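Local coordinates for pirin family protein (Acinetobacter baumannii, PDB 6D0P) that is a pirin-family bicupin that holds one metal ion per subunit and probably acts as an iron-dependent quercetin 2,3-dioxygenase, at residues 10-15 and 225-230; 27-32 and 207-212. One frame throughout, in Å; residues are numbered along the deposited sequence.

Contact 1: residues 10-15 and 225-230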
ATOM      1  N   ALA A  10      -7.592   4.734  16.353  1.00 13.63           N
ATOM      2  CA  ALA A  10      -6.650   5.198  15.381  1.00 13.64           C
ATOM      3  C   ALA A  10      -5.242   5.177  15.967  1.00 14.16           C
ATOM      4  O   ALA A  10      -5.056   5.308  17.202  1.00 14.59           O
ATOM      5  CB  ALA A  10      -7.017   6.591  14.914  1.00 13.93           C
ATOM      6  N   TYR A  11      -4.272   5.082  15.071  0.60 14.43           N
ATOM      7  CA  TYR A  11      -2.858   4.969  15.417  0.60 16.00           C
ATOM      8  C   TYR A  11      -2.060   5.986  14.586  0.60 15.61           C
ATOM      9  O   TYR A  11      -2.131   5.967  13.351  0.60 14.48           O
ATOM     10  CB  TYR A  11      -2.385   3.534  15.150  0.60 18.03           C
ATOM     11  CG  TYR A  11      -3.238   2.475  15.811  0.60 20.83           C
ATOM     12  CD1 TYR A  11      -4.442   2.077  15.255  0.60 22.59           C
ATOM     13  CD2 TYR A  11      -2.866   1.899  17.017  0.60 25.09           C
ATOM     14  CE1 TYR A  11      -5.255   1.140  15.874  0.60 24.43           C
ATOM     15  CE2 TYR A  11      -3.658   0.947  17.644  0.60 26.27           C
ATOM     16  CZ  TYR A  11      -4.861   0.573  17.072  0.60 26.54           C
ATOM     17  OH  TYR A  11      -5.649  -0.368  17.673  0.60 31.51           O
ATOM     18  N   GLN A  12      -1.300   6.850  15.256  1.00 15.51           N
ATOM     19  CA  GLN A  12      -0.480   7.846  14.580  1.00 16.99           C
ATOM     20  C   GLN A  12       0.999   7.556  14.870  1.00 17.12           C
ATOM     21  O   GLN A  12       1.394   7.395  16.026  1.00 14.91           O
ATOM     22  CB  GLN A  12      -0.850   9.237  15.060  1.00 20.52           C
ATOM     23  CG  GLN A  12      -0.105  10.333  14.327  1.00 22.18           C
ATOM     24  CD  GLN A  12      -0.553  11.686  14.816  1.00 27.74           C
ATOM     25  OE1 GLN A  12      -0.985  11.846  15.962  1.00 31.37           O
ATOM     26  NE2 GLN A  12      -0.440  12.672  13.945  1.00 30.65           N
ATOM     27  N   ASN A  13       1.818   7.515  13.815  1.00 16.88           N
ATOM     28  CA  ASN A  13       3.243   7.233  13.973  1.00 17.51           C
ATOM     29  C   ASN A  13       4.062   8.416  13.443  1.00 18.04           C
ATOM     30  O   ASN A  13       3.943   8.771  12.263  1.00 20.48           O
ATOM     31  CB  ASN A  13       3.653   5.961  13.236  1.00 17.71           C
ATOM     32  CG  ASN A  13       5.111   5.615  13.466  1.00 19.14           C
ATOM     33  OD1 ASN A  13       5.736   6.117  14.392  1.00 18.26           O
ATOM     34  ND2 ASN A  13       5.663   4.765  12.622  1.00 21.12           N
ATOM     35  N   ASN A  14       4.919   8.973  14.283  1.00 17.63           N
ATOM     36  CA  ASN A  14       5.779  10.102  13.900  1.00 19.31           C
ATOM     37  C   ASN A  14       7.249   9.699  14.021  1.00 19.29           C
ATOM     38  O   ASN A  14       8.132  10.569  14.113  1.00 20.52           O
ATOM     39  CB  ASN A  14       5.503  11.334  14.765  1.00 20.87           C
ATOM     40  CG  ASN A  14       6.127  12.592  14.203  1.00 24.94           C
ATOM     41  OD1 ASN A  14       6.116  12.788  12.991  1.00 28.74           O
ATOM     42  ND2 ASN A  14       6.688  13.438  15.065  1.00 23.64           N
ATOM     43  N   HIS A  15       7.510   8.396  14.042  1.00 18.59           N
ATOM     44  CA  HIS A  15       8.861   7.888  14.213  1.00 20.88           C
ATOM     45  C   HIS A  15       9.299   7.208  12.915  1.00 19.57           C
ATOM     46  O   HIS A  15       8.784   6.170  12.586  1.00 20.45           O
ATOM     47  CB  HIS A  15       8.891   6.886  15.374  1.00 24.78           C
ATOM     48  CG  HIS A  15      10.247   6.654  15.952  1.00 29.09           C
ATOM     49  ND1 HIS A  15      10.425   6.041  17.186  1.00 32.73           N
ATOM     50  CD2 HIS A  15      11.482   6.990  15.507  1.00 31.45           C
ATOM     51  CE1 HIS A  15      11.719   5.983  17.454  1.00 34.11           C
ATOM     52  NE2 HIS A  15      12.386   6.552  16.439  1.00 34.81           N
ATOM     53  N   GLY A 225      -2.247  13.762  10.109  1.00 19.54           N
ATOM     54  CA  GLY A 225      -1.335  13.055   9.209  1.00 19.03           C
ATOM     55  C   GLY A 225      -0.605  11.897   9.875  1.00 18.35           C
ATOM     56  O   GLY A 225      -0.421  11.868  11.091  1.00 18.69           O
ATOM     57  N   LYS A 226      -0.198  10.969   9.022  1.00 16.40           N
ATOM     58  CA  LYS A 226       0.539   9.778   9.428  0.50 17.46           C
ATOM     59  C   LYS A 226      -0.342   8.956  10.373  1.00 16.97           C
ATOM     60  O   LYS A 226       0.152   8.457  11.391  1.00 17.05           O
ATOM     61  CB  LYS A 226       1.859  10.136  10.120  0.50 18.92           C
ATOM     62  CG  LYS A 226       2.779  11.113   9.397  0.50 21.14           C
ATOM     63  CD  LYS A 226       4.071  11.358  10.167  0.50 22.15           C
ATOM     64  CE  LYS A 226       4.770  12.657   9.832  0.50 23.78           C
ATOM     65  NZ  LYS A 226       5.204  12.704   8.420  0.50 25.89           N
ATOM     66  N   THR A 227      -1.640   8.838  10.043  1.00 16.12           N
ATOM     67  CA  THR A 227      -2.588   8.134  10.928  1.00 17.84           C
ATOM     68  C   THR A 227      -3.404   7.098  10.145  1.00 16.98           C
ATOM     69  O   THR A 227      -3.748   7.317   8.955  1.00 18.03           O
ATOM     70  CB  THR A 227      -3.579   9.114  11.581  1.00 20.57           C
ATOM     71  OG1 THR A 227      -2.901  10.050  12.434  1.00 22.39           O
ATOM     72  CG2 THR A 227      -4.621   8.433  12.441  1.00 21.26           C
ATOM     73  N   VAL A 228      -3.684   5.976  10.795  1.00 15.55           N
ATOM     74  CA  VAL A 228      -4.643   5.015  10.278  1.00 16.03           C
ATOM     75  C   VAL A 228      -5.781   4.879  11.299  1.00 14.53           C
ATOM     76  O   VAL A 228      -5.529   4.708  12.494  1.00 14.35           O
ATOM     77  CB  VAL A 228      -4.034   3.636   9.960  1.00 17.10           C
ATOM     78  CG1 VAL A 228      -3.306   3.016  11.136  1.00 21.34           C
ATOM     79  CG2 VAL A 228      -5.108   2.682   9.458  1.00 18.58           C
ATOM     80  N   ALA A 229      -7.003   4.990  10.814  1.00 13.81           N
ATOM     81  CA  ALA A 229      -8.199   4.757  11.594  1.00 14.51           C
ATOM     82  C   ALA A 229      -8.806   3.416  11.160  1.00 15.08           C
ATOM     83  O   ALA A 229      -8.856   3.103   9.976  1.00 14.92           O
ATOM     84  CB  ALA A 229      -9.199   5.870  11.407  1.00 14.53           C
ATOM     85  N   ILE A 230      -9.314   2.671  12.135  1.00 15.38           N
ATOM     86  CA  ILE A 230      -9.995   1.420  11.906  1.00 15.26           C
ATOM     87  C   ILE A 230     -11.491   1.639  12.163  1.00 15.60           C
ATOM     88  O   ILE A 230     -11.888   2.131  13.241  1.00 14.21           O
ATOM     89  CB  ILE A 230      -9.375   0.338  12.807  1.00 17.47           C
ATOM     90  CG1 ILE A 230      -7.895   0.169  12.440  1.00 21.10           C
ATOM     91  CG2 ILE A 230     -10.147  -0.976  12.722  1.00 18.95           C
ATOM     92  CD1 ILE A 230      -7.177  -0.836  13.245  1.00 25.57           C
TER
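Y11 and V228 form an antiparallel hydrogen-bonded pair: Y11 N donates to V228 O at 2.9 Å, and V228 N returns a bond to Y11 O at 3.0 Å. N13 N extends the pairing to K226 O (3.1 Å); K226 and T227 both face V210 of the neighbouring strand 205-210, a G1 beta bulge. The Q12 chain runs fully extended from a CG anti to the backbone N (chi1 -176°), which carries NE2 to G225 O at 3.0 Å. That bond is bent (149° at the hydrogen), G225 O lying somewhat out of the Q12 amide plane. The Q12 chain crosses T227, CG lying 3.4 Å from OG1, a hydroxyl itself bonded to E224 O. The K226 chain, deposited in two conformers, runs past N13 O, CB at 3.3 Å, and in one of them its amine end makes a cation-pi contact with Y26. A10 and A229 share the face of Q12, their CB atoms 4.2 Å apart. On the other face, in one of two Y11 conformers and so only tentatively, CE1 comes obliquely to 3.8 Å from I230 CD1. Three of the four bonds are backbone to backbone, so the pairing depends little on side-chain identity; it adds strand 7-12 as an outermost strand to the C-terminal cupin sheet.

Contact 2: residues 27-32 and 207-212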
ATOM      1  N   ASN A  27       6.047   3.622   9.333  1.00 13.90           N
ATOM      2  CA  ASN A  27       5.197   2.456   9.287  1.00 14.41           C
ATOM      3  C   ASN A  27       3.860   2.860   9.894  1.00 14.67           C
ATOM      4  O   ASN A  27       3.833   3.210  11.067  1.00 15.13           O
ATOM      5  CB  ASN A  27       5.764   1.272  10.070  1.00 15.37           C
ATOM      6  CG  ASN A  27       4.804   0.107  10.037  1.00 17.25           C
ATOM      7  OD1 ASN A  27       4.164  -0.199  11.038  1.00 19.21           O
ATOM      8  ND2 ASN A  27       4.604  -0.456   8.864  1.00 17.30           N
ATOM      9  N   LEU A  28       2.797   2.829   9.121  1.00 14.38           N
ATOM     10  CA  LEU A  28       1.482   3.263   9.646  1.00 15.64           C
ATOM     11  C   LEU A  28       0.696   2.070  10.196  1.00 17.09           C
ATOM     12  O   LEU A  28      -0.146   2.251  11.080  1.00 16.88           O
ATOM     13  CB  LEU A  28       0.730   4.020   8.563  1.00 16.08           C
ATOM     14  CG  LEU A  28       1.472   5.236   8.022  1.00 17.34           C
ATOM     15  CD1 LEU A  28       0.562   6.056   7.130  1.00 19.34           C
ATOM     16  CD2 LEU A  28       2.027   6.082   9.161  1.00 18.56           C
ATOM     17  N   PHE A  29       0.946   0.877   9.681  1.00 15.29           N
ATOM     18  CA  PHE A  29       0.369  -0.311  10.300  1.00 16.38           C
ATOM     19  C   PHE A  29       1.171  -1.536   9.859  1.00 16.14           C
ATOM     20  O   PHE A  29       1.833  -1.565   8.789  1.00 13.93           O
ATOM     21  CB  PHE A  29      -1.143  -0.460  10.039  1.00 15.47           C
ATOM     22  CG  PHE A  29      -1.600  -0.675   8.618  1.00 14.68           C
ATOM     23  CD1 PHE A  29      -1.400  -1.888   7.971  1.00 15.33           C
ATOM     24  CD2 PHE A  29      -2.307   0.313   7.943  1.00 14.72           C
ATOM     25  CE1 PHE A  29      -1.849  -2.068   6.667  1.00 15.38           C
ATOM     26  CE2 PHE A  29      -2.784   0.118   6.665  1.00 15.17           C
ATOM     27  CZ  PHE A  29      -2.553  -1.082   6.027  1.00 15.21           C
ATOM     28  N   SER A  30       1.081  -2.544  10.713  1.00 17.43           N
ATOM     29  CA  SER A  30       1.724  -3.815  10.496  1.00 18.57           C
ATOM     30  C   SER A  30       0.872  -4.955  11.073  1.00 18.05           C
ATOM     31  O   SER A  30       0.316  -4.827  12.156  1.00 19.34           O
ATOM     32  CB  SER A  30       3.107  -3.821  11.101  1.00 20.35           C
ATOM     33  OG  SER A  30       3.672  -5.122  11.001  1.00 22.86           O
ATOM     34  N   TYR A  31       0.900  -6.100  10.393  1.00 19.41           N
ATOM     35  CA  TYR A  31       0.191  -7.320  10.809  1.00 20.68           C
ATOM     36  C   TYR A  31       0.776  -7.832  12.133  1.00 23.11           C
ATOM     37  O   TYR A  31       0.124  -8.563  12.859  1.00 22.00           O
ATOM     38  CB  TYR A  31       0.323  -8.426   9.757  1.00 20.99           C
ATOM     39  CG  TYR A  31       1.702  -9.000   9.605  1.00 22.15           C
ATOM     40  CD1 TYR A  31       2.114 -10.071  10.386  1.00 24.24           C
ATOM     41  CD2 TYR A  31       2.591  -8.494   8.679  1.00 22.01           C
ATOM     42  CE1 TYR A  31       3.393 -10.593  10.279  1.00 25.38           C
ATOM     43  CE2 TYR A  31       3.858  -9.025   8.530  1.00 24.09           C
ATOM     44  CZ  TYR A  31       4.268 -10.066   9.347  1.00 26.29           C
ATOM     45  OH  TYR A  31       5.522 -10.590   9.209  1.00 26.96           O
ATOM     46  N   ASP A  32       2.012  -7.447  12.401  1.00 23.96           N
ATOM     47  CA  ASP A  32       2.729  -7.912  13.576  1.00 32.13           C
ATOM     48  C   ASP A  32       2.147  -7.265  14.837  1.00 32.70           C
ATOM     49  O   ASP A  32       2.291  -7.810  15.904  1.00 32.18           O
ATOM     50  CB  ASP A  32       4.226  -7.601  13.482  1.00 39.01           C
ATOM     51  CG  ASP A  32       5.061  -8.438  14.437  1.00 48.81           C
ATOM     52  OD1 ASP A  32       4.934  -9.683  14.392  1.00 54.70           O
ATOM     53  OD2 ASP A  32       5.820  -7.841  15.229  1.00 59.95           O
ATOM     54  N   LEU A 207     -10.127   0.631   6.491  1.00 12.72           N
ATOM     55  CA  LEU A 207      -9.062   1.427   7.050  1.00 12.59           C
ATOM     56  C   LEU A 207      -9.016   2.783   6.342  1.00 13.06           C
ATOM     57  O   LEU A 207      -9.025   2.830   5.098  1.00 14.36           O
ATOM     58  CB  LEU A 207      -7.737   0.683   6.856  1.00 12.69           C
ATOM     59  CG  LEU A 207      -7.714  -0.762   7.327  1.00 13.16           C
ATOM     60  CD1 LEU A 207      -6.411  -1.410   6.923  1.00 13.57           C
ATOM     61  CD2 LEU A 207      -7.918  -0.844   8.844  1.00 14.05           C
ATOM     62  N   VAL A 208      -8.996   3.866   7.111  1.00 12.94           N
ATOM     63  CA  VAL A 208      -8.857   5.222   6.567  1.00 13.73           C
ATOM     64  C   VAL A 208      -7.455   5.695   6.924  1.00 13.98           C
ATOM     65  O   VAL A 208      -7.107   5.798   8.101  1.00 13.20           O
ATOM     66  CB  VAL A 208      -9.923   6.185   7.107  1.00 15.03           C
ATOM     67  CG1 VAL A 208      -9.729   7.607   6.593  1.00 15.45           C
ATOM     68  CG2 VAL A 208     -11.313   5.652   6.792  1.00 15.71           C
ATOM     69  N   VAL A 209      -6.647   5.878   5.900  1.00 13.47           N
ATOM     70  CA  VAL A 209      -5.266   6.298   6.091  1.00 14.17           C
ATOM     71  C   VAL A 209      -5.152   7.776   5.701  1.00 14.54           C
ATOM     72  O   VAL A 209      -5.522   8.149   4.592  1.00 14.91           O
ATOM     73  CB  VAL A 209      -4.290   5.440   5.273  1.00 14.73           C
ATOM     74  CG1 VAL A 209      -2.840   5.887   5.478  1.00 16.34           C
ATOM     75  CG2 VAL A 209      -4.444   3.969   5.602  1.00 15.77           C
ATOM     76  N   VAL A 210      -4.694   8.587   6.643  1.00 13.14           N
ATOM     77  CA  VAL A 210      -4.454   9.975   6.403  1.00 14.78           C
ATOM     78  C   VAL A 210      -2.941  10.153   6.305  1.00 14.10           C
ATOM     79  O   VAL A 210      -2.241  10.020   7.285  1.00 14.85           O
ATOM     80  CB  VAL A 210      -5.074  10.862   7.499  1.00 15.63           C
ATOM     81  CG1 VAL A 210      -4.810  12.343   7.243  1.00 16.41           C
ATOM     82  CG2 VAL A 210      -6.557  10.589   7.627  1.00 17.70           C
ATOM     83  N   LEU A 211      -2.445  10.431   5.106  1.00 14.12           N
ATOM     84  CA  LEU A 211      -1.023  10.613   4.914  1.00 14.73           C
ATOM     85  C   LEU A 211      -0.588  12.003   5.375  1.00 15.96           C
ATOM     86  O   LEU A 211       0.441  12.148   6.065  1.00 14.78           O
ATOM     87  CB  LEU A 211      -0.677  10.414   3.436  1.00 15.36           C
ATOM     88  CG  LEU A 211      -1.010   9.045   2.858  1.00 15.65           C
ATOM     89  CD1 LEU A 211      -0.738   9.036   1.359  1.00 16.60           C
ATOM     90  CD2 LEU A 211      -0.239   7.935   3.551  1.00 15.94           C
ATOM     91  N   GLU A 212      -1.384  13.003   5.027  1.00 16.49           N
ATOM     92  CA  GLU A 212      -1.086  14.388   5.326  1.00 18.81           C
ATOM     93  C   GLU A 212      -2.409  15.149   5.371  1.00 17.85           C
ATOM     94  O   GLU A 212      -3.292  14.862   4.585  1.00 17.30           O
ATOM     95  CB  GLU A 212      -0.176  14.944   4.225  1.00 22.32           C
ATOM     96  CG  GLU A 212       0.370  16.327   4.475  1.00 27.27           C
ATOM     97  CD  GLU A 212       1.093  16.875   3.245  1.00 35.21           C
ATOM     98  OE1 GLU A 212       2.139  16.259   2.811  1.00 36.09           O
ATOM     99  OE2 GLU A 212       0.601  17.880   2.686  1.00 39.71           O
TER
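L28 and F29 face L207, V209 and L211 through methyl groups and a ring edge, and every contact between 27-32 and 207-212 is apolar. L28 CD1 is the shared methyl: it lies 3.8 Å from V209 CG1 and 4.1 Å from L211 CD2, the L28 and L211 side chains crossing at about a right angle. F29 CG sits between the backbone N and the carbonyl carbon (chi1 65°), and the ring reaches L207 CD1 with CE2 at 3.9 Å, an oblique approach. V209 CG2 lies near the ring plane, at the edge, 4.3 Å from CE2. Polar bonds lie to the side of this apolar contact: N27 ND2 donates to F29 O at 3.0 Å from well above the carbonyl plane and also to D45 OD1, and S30 OG accepts from D32 N (3.2 Å) as the N-cap of helix 31-34. The axes of 27-30 and 207-210 are 9.5 Å apart at 163°, a spacing that fits face-to-face packing of the N-terminal cupin sheet on the C-terminal one. A classic beta bulge at L28 and F29, both opposite L44, lets the two successive residues turn inward. Around them, V228 of strand 227-231, L251 of strand 245-253, L44 of strand 41-52 and L38 of a loop complete the buried apolar layer.

Contacts 1 and 2 have centres about 6 Å apart and meet through neighbouring strands 227-231 and 205-210. Their backbones are joined by probable hydrogen bonds from V210 N to T227 O and from A229 N to V208 O, both 2.8 Å. Packing joins them too: V228 CG1 lies 3.3 Å from the backbone L28 O, and the side chains of I230 and L207 meet, CG1 to CD2, at 3.7 Å. N13 ND2 also bonds to N27 O, tying the two N-terminal segments together. Contact 1 therefore extends the C-terminal cupin sheet edgewise, whereas contact 2, nested within it along the chain, packs the N-terminal cupin sheet against that sheet. Both lie away from the manganese site of H64, H66, H108 and E110.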